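Local atomic coordinates of TagI restriction endonuclease (Thermocrispum agreste, PDB entry 6GHS), a protein that probably cleaves DNA carrying modified cytosines such as 5-methylcytosine or 5-hydroxymethylcytosine, pairing an SRA domain for recognition with an HNH nuclease domain. Residues I217-R231 and D241-H254. Sequence-based numbering, arbitrary orientation.
With ZN (zinc ion), chain B.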
loop_
_atom_site.group_PDB
_atom_site.type_symbol
_atom_site.label_atom_id
_atom_site.label_comp_id
_atom_site.label_asym_id
_atom_site.label_seq_id
_atom_site.Cartn_x
_atom_site.Cartn_y
_atom_site.Cartn_z
ATOM N N ILE A 217 17.185 -2.132 2.727
ATOM C CA ILE A 217 16.776 -2.471 1.388
ATOM C C ILE A 217 17.399 -1.398 0.507
ATOM O O ILE A 217 17.155 -0.209 0.708
ATOM C CB ILE A 217 15.241 -2.444 1.275
ATOM C CG1 ILE A 217 14.604 -3.452 2.236
ATOM C CG2 ILE A 217 14.779 -2.715 -0.144
ATOM C CD1 ILE A 217 14.867 -4.900 1.888
ATOM N N GLU A 218 18.228 -1.822 -0.442
ATOM C CA GLU A 218 18.836 -0.921 -1.408
ATOM C C GLU A 218 18.043 -1.004 -2.703
ATOM O O GLU A 218 17.865 -2.083 -3.250
ATOM C CB GLU A 218 20.313 -1.286 -1.644
ATOM C CG GLU A 218 21.319 -0.676 -0.650
ATOM C CD GLU A 218 21.634 0.810 -0.912
ATOM O OE1 GLU A 218 21.688 1.239 -2.102
ATOM O OE2 GLU A 218 21.840 1.565 0.076
ATOM N N VAL A 219 17.558 0.136 -3.176
ATOM C CA VAL A 219 16.944 0.241 -4.504
ATOM C C VAL A 219 17.789 1.178 -5.391
ATOM O O VAL A 219 18.885 1.620 -4.973
ATOM C CB VAL A 219 15.447 0.658 -4.421
ATOM C CG1 VAL A 219 14.658 -0.356 -3.614
ATOM C CG2 VAL A 219 15.255 2.043 -3.820
ATOM N N ASP A 220 17.302 1.457 -6.605
ATOM C CA ASP A 220 18.074 2.228 -7.592
ATOM C C ASP A 220 18.546 3.569 -7.077
ATOM O O ASP A 220 19.709 3.896 -7.213
ATOM C CB ASP A 220 17.350 2.386 -8.948
ATOM C CG ASP A 220 15.970 3.047 -8.846
ATOM O OD1 ASP A 220 15.451 3.251 -7.738
ATOM O OD2 ASP A 220 15.392 3.353 -9.903
ATOM N N VAL A 221 17.656 4.322 -6.455
ATOM C CA VAL A 221 18.009 5.648 -5.975
ATOM C C VAL A 221 18.777 5.654 -4.653
ATOM O O VAL A 221 19.464 6.625 -4.358
ATOM C CB VAL A 221 16.766 6.571 -5.895
ATOM C CG1 VAL A 221 15.864 6.223 -4.719
ATOM C CG2 VAL A 221 17.185 8.034 -5.815
ATOM N N GLY A 222 18.663 4.595 -3.858
ATOM C CA GLY A 222 19.297 4.575 -2.548
ATOM C C GLY A 222 18.614 3.644 -1.574
ATOM O O GLY A 222 17.995 2.693 -2.020
ATOM N N PRO A 223 18.728 3.912 -0.241
ATOM C CA PRO A 223 18.146 3.064 0.817
ATOM C C PRO A 223 16.645 3.216 0.942
ATOM O O PRO A 223 16.116 4.279 0.629
ATOM C CB PRO A 223 18.796 3.588 2.108
ATOM C CG PRO A 223 19.848 4.558 1.693
ATOM C CD PRO A 223 19.431 5.068 0.352
ATOM N N TYR A 224 15.986 2.171 1.438
ATOM C CA TYR A 224 14.537 2.136 1.555
ATOM C C TYR A 224 14.068 1.456 2.847
ATOM O O TYR A 224 14.559 0.394 3.212
ATOM C CB TYR A 224 13.940 1.383 0.370
ATOM C CG TYR A 224 12.454 1.222 0.516
ATOM C CD1 TYR A 224 11.598 2.264 0.199
ATOM C CD2 TYR A 224 11.903 0.059 1.034
ATOM C CE1 TYR A 224 10.231 2.145 0.354
ATOM C CE2 TYR A 224 10.537 -0.057 1.199
ATOM C CZ TYR A 224 9.711 0.990 0.851
ATOM O OH TYR A 224 8.367 0.888 1.013
ATOM N N SER A 225 13.079 2.037 3.514
ATOM C CA SER A 225 12.483 1.399 4.683
ATOM C C SER A 225 11.055 1.884 4.876
ATOM O O SER A 225 10.556 2.697 4.092
ATOM C CB SER A 225 13.330 1.667 5.930
ATOM O OG SER A 225 13.274 3.028 6.329
ATOM N N GLN A 226 10.397 1.362 5.903
ATOM C CA GLN A 226 9.039 1.737 6.229
ATOM C C GLN A 226 8.960 2.201 7.682
ATOM O O GLN A 226 9.547 1.602 8.575
ATOM C CB GLN A 226 8.079 0.564 5.949
ATOM C CG GLN A 226 7.385 0.630 4.583
ATOM C CD GLN A 226 6.981 -0.734 4.027
ATOM O OE1 GLN A 226 7.206 -1.021 2.851
ATOM N NE2 GLN A 226 6.388 -1.580 4.869
ATOM N N GLY A 227 8.245 3.297 7.893
ATOM C CA GLY A 227 7.905 3.774 9.228
ATOM C C GLY A 227 6.647 3.078 9.703
ATOM O O GLY A 227 5.595 3.146 9.050
ATOM N N ALA A 228 6.755 2.413 10.847
ATOM C CA ALA A 228 5.694 1.569 11.369
ATOM C C ALA A 228 5.313 2.057 12.760
ATOM O O ALA A 228 6.116 1.967 13.695
ATOM C CB ALA A 228 6.163 0.119 11.413
ATOM N N HIS A 229 4.094 2.576 12.885
ATOM C CA HIS A 229 3.577 2.978 14.179
ATOM C C HIS A 229 3.395 1.761 15.060
ATOM O O HIS A 229 3.024 0.701 14.585
ATOM C CB HIS A 229 2.248 3.703 14.048
ATOM C CG HIS A 229 2.361 5.074 13.462
ATOM N ND1 HIS A 229 2.130 5.338 12.129
ATOM C CD2 HIS A 229 2.658 6.265 14.034
ATOM C CE1 HIS A 229 2.292 6.630 11.903
ATOM N NE2 HIS A 229 2.607 7.217 13.042
ATOM N N ILE A 230 3.643 1.938 16.348
ATOM C CA ILE A 230 3.641 0.843 17.308
ATOM C C ILE A 230 2.212 0.685 17.811
ATOM O O ILE A 230 1.608 -0.379 17.656
ATOM C CB ILE A 230 4.645 1.100 18.451
ATOM C CG1 ILE A 230 6.042 1.385 17.866
ATOM C CG2 ILE A 230 4.713 -0.085 19.392
ATOM C CD1 ILE A 230 7.130 1.646 18.885
ATOM N N ARG A 231 1.672 1.750 18.393
ATOM C CA ARG A 231 0.248 1.817 18.725
ATOM C C ARG A 231 -0.488 2.480 17.568
ATOM O O ARG A 231 -0.269 3.666 17.322
ATOM C CB ARG A 231 0.023 2.630 19.987
ATOM C CG ARG A 231 -1.441 2.828 20.331
ATOM C CD ARG A 231 -1.590 3.683 21.566
ATOM N NE ARG A 231 -2.972 3.704 22.016
ATOM C CZ ARG A 231 -3.379 4.152 23.199
ATOM N NH1 ARG A 231 -2.510 4.645 24.082
ATOM N NH2 ARG A 231 -4.674 4.102 23.503
ATOM N N ASP A 241 0.894 10.299 16.342
ATOM C CA ASP A 241 1.806 10.270 15.202
ATOM C C ASP A 241 3.103 10.962 15.606
ATOM O O ASP A 241 3.329 12.125 15.275
ATOM C CB ASP A 241 1.157 10.932 13.975
ATOM C CG ASP A 241 2.018 10.837 12.721
ATOM O OD1 ASP A 241 2.872 9.918 12.597
ATOM O OD2 ASP A 241 1.817 11.700 11.842
ATOM N N VAL A 242 3.935 10.239 16.350
ATOM C CA VAL A 242 5.217 10.766 16.818
ATOM C C VAL A 242 6.342 9.734 16.823
ATOM O O VAL A 242 6.114 8.523 16.885
ATOM C CB VAL A 242 5.110 11.390 18.235
ATOM C CG1 VAL A 242 4.267 12.657 18.199
ATOM C CG2 VAL A 242 4.559 10.383 19.242
ATOM N N GLU A 243 7.560 10.263 16.845
ATOM C CA GLU A 243 8.792 9.488 16.726
ATOM C C GLU A 243 8.846 8.363 17.747
ATOM O O GLU A 243 9.366 7.286 17.456
ATOM C CB GLU A 243 10.029 10.391 16.903
ATOM C CG GLU A 243 10.259 11.435 15.802
ATOM C CD GLU A 243 9.409 12.714 15.919
ATOM O OE1 GLU A 243 8.575 12.856 16.856
ATOM O OE2 GLU A 243 9.573 13.594 15.042
ATOM N N SER A 244 8.304 8.619 18.938
ATOM C CA SER A 244 8.289 7.638 20.035
ATOM C C SER A 244 7.301 6.467 19.840
ATOM O O SER A 244 7.409 5.436 20.523
ATOM C CB SER A 244 8.013 8.353 21.366
ATOM O OG SER A 244 6.895 9.217 21.251
ATOM N N ASN A 245 6.354 6.630 18.914
ATOM C CA ASN A 245 5.369 5.608 18.599
ATOM C C ASN A 245 5.610 5.066 17.182
ATOM O O ASN A 245 4.674 4.862 16.417
ATOM C CB ASN A 245 3.989 6.251 18.721
ATOM C CG ASN A 245 2.856 5.277 18.498
ATOM O OD1 ASN A 245 2.975 4.083 18.766
ATOM N ND2 ASN A 245 1.744 5.788 17.984
ATOM N N MET A 246 6.872 4.828 16.835
ATOM C CA MET A 246 7.236 4.429 15.477
ATOM C C MET A 246 8.545 3.662 15.449
ATOM O O MET A 246 9.460 3.982 16.201
ATOM C CB MET A 246 7.367 5.655 14.586
ATOM C CG MET A 246 7.753 5.314 13.162
ATOM S SD MET A 246 7.504 6.683 12.040
ATOM C CE MET A 246 5.714 6.766 11.985
ATOM N N LEU A 247 8.621 2.665 14.566
ATOM C CA LEU A 247 9.850 1.904 14.310
ATOM C C LEU A 247 10.195 1.950 12.829
ATOM O O LEU A 247 9.307 1.853 11.986
ATOM C CB LEU A 247 9.675 0.436 14.692
ATOM C CG LEU A 247 9.221 0.087 16.107
ATOM C CD1 LEU A 247 8.680 -1.339 16.126
ATOM C CD2 LEU A 247 10.365 0.251 17.089
ATOM N N CYS A 248 11.481 2.078 12.519
ATOM C CA CYS A 248 11.974 1.857 11.157
ATOM C C CYS A 248 12.123 0.345 10.916
ATOM O O CYS A 248 12.866 -0.326 11.626
ATOM C CB CYS A 248 13.317 2.560 10.976
ATOM S SG CYS A 248 14.114 2.306 9.382
ATOM N N LEU A 249 11.406 -0.178 9.923
ATOM C CA LEU A 249 11.398 -1.613 9.602
ATOM C C LEU A 249 11.488 -1.898 8.110
ATOM O O LEU A 249 11.032 -1.097 7.302
ATOM C CB LEU A 249 10.103 -2.250 10.069
ATOM C CG LEU A 249 9.716 -2.132 11.526
ATOM C CD1 LEU A 249 8.349 -2.771 11.708
ATOM C CD2 LEU A 249 10.740 -2.816 12.409
ATOM N N CYS A 250 12.003 -3.076 7.755
ATOM C CA CYS A 250 11.977 -3.538 6.373
ATOM C C CYS A 250 10.545 -3.943 6.079
ATOM O O CYS A 250 9.778 -4.198 7.013
ATOM C CB CYS A 250 12.911 -4.724 6.145
ATOM S SG CYS A 250 12.528 -6.130 7.186
ATOM N N PRO A 251 10.162 -3.991 4.795
ATOM C CA PRO A 251 8.783 -4.367 4.449
ATOM C C PRO A 251 8.286 -5.687 5.018
ATOM O O PRO A 251 7.131 -5.742 5.420
ATOM C CB PRO A 251 8.818 -4.431 2.936
ATOM C CG PRO A 251 9.818 -3.392 2.579
ATOM C CD PRO A 251 10.870 -3.411 3.642
ATOM N N ASN A 252 9.147 -6.714 5.066
ATOM C CA ASN A 252 8.790 -8.041 5.630
ATOM C C ASN A 252 8.456 -7.938 7.112
ATOM O O ASN A 252 7.412 -8.423 7.541
ATOM C CB ASN A 252 9.904 -9.097 5.428
ATOM C CG ASN A 252 10.033 -9.572 3.984
ATOM O OD1 ASN A 252 9.411 -9.033 3.083
ATOM N ND2 ASN A 252 10.866 -10.579 3.764
ATOM N N ASP A 253 9.320 -7.294 7.885
ATOM C CA ASP A 253 9.059 -7.161 9.316
ATOM C C ASP A 253 7.878 -6.254 9.647
ATOM O O ASP A 253 7.174 -6.523 10.618
ATOM C CB ASP A 253 10.316 -6.748 10.090
ATOM C CG ASP A 253 11.358 -7.864 10.148
ATOM O OD1 ASP A 253 10.984 -9.046 10.211
ATOM O OD2 ASP A 253 12.564 -7.570 10.119
ATOM N N HIS A 254 7.626 -5.227 8.836
ATOM C CA HIS A 254 6.400 -4.410 8.995
ATOM C C HIS A 254 5.144 -5.311 9.015
ATOM O O HIS A 254 4.317 -5.213 9.921
ATOM C CB HIS A 254 6.286 -3.343 7.886
ATOM C CG HIS A 254 5.284 -2.260 8.168
ATOM N ND1 HIS A 254 5.213 -1.110 7.418
ATOM C CD2 HIS A 254 4.318 -2.148 9.114
ATOM C CE1 HIS A 254 4.249 -0.336 7.885
ATOM N NE2 HIS A 254 3.687 -0.945 8.913
HETATM ZN ZN ZN B . 13.697 -6.506 9.069
HETATM O O HOH W 1 4.647 -4.343 4.000
HETATM O O HOH W 2 2.925 -0.264 12.051
#
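Gln-226 and His-254 meet almost at right angles: the amide NE2 gives a hydrogen bond to ring nitrogen ND1 (2.8 Å). His-254 ND1 lies in the plane of the Gln-226 amide, whereas NE2 of Gln-226 approaches 21° out of the imidazole plane. The other end of the same amide is held too, since Tyr-224 OH donates to a lone pair of Gln-226 OE1, so the group has its rotation fixed from both sides. Ala-228 CB sits over one face of the His-254 ring, 3.8 Å from its centroid. With CG anti to the backbone N (chi1 -165°), the imidazole swings from the first turn of helix 251-258 back across the strand pair. Beneath this layer, strands 226-229 and 246-249 run antiparallel, joined by paired backbone bonds between Gln-226 and Leu-249 and between Ala-228 and Leu-247.

His-229 projects from the other face of the sheet. Its NE2 donates within the ring plane to Asp-241 OD1 (2.8 Å), which it meets from above the carboxylate plane; Asp-241 OD2 is engaged by Ser-195 N. Bent at chi3 (-70°), Met-246 lays its CE methyl over the His-229 ring, 3.5 Å from the centroid. At the strand end, the Asn-245 amide bonds the Arg-231 backbone twice, OD1 accepting from N and ND2 donating to O (3.0 Å), while ND2 also reaches Pro-240 O.

Cys-250, the N-cap of the helix, and Asp-253 complete a zinc site with Cys-210 and Cys-213. An antiparallel strand pair followed by a helix, with zinc held at the helix start and a sodium ion about 3 Å from the side chain of His-254, fits the ββα-metal fold of HNH nucleases.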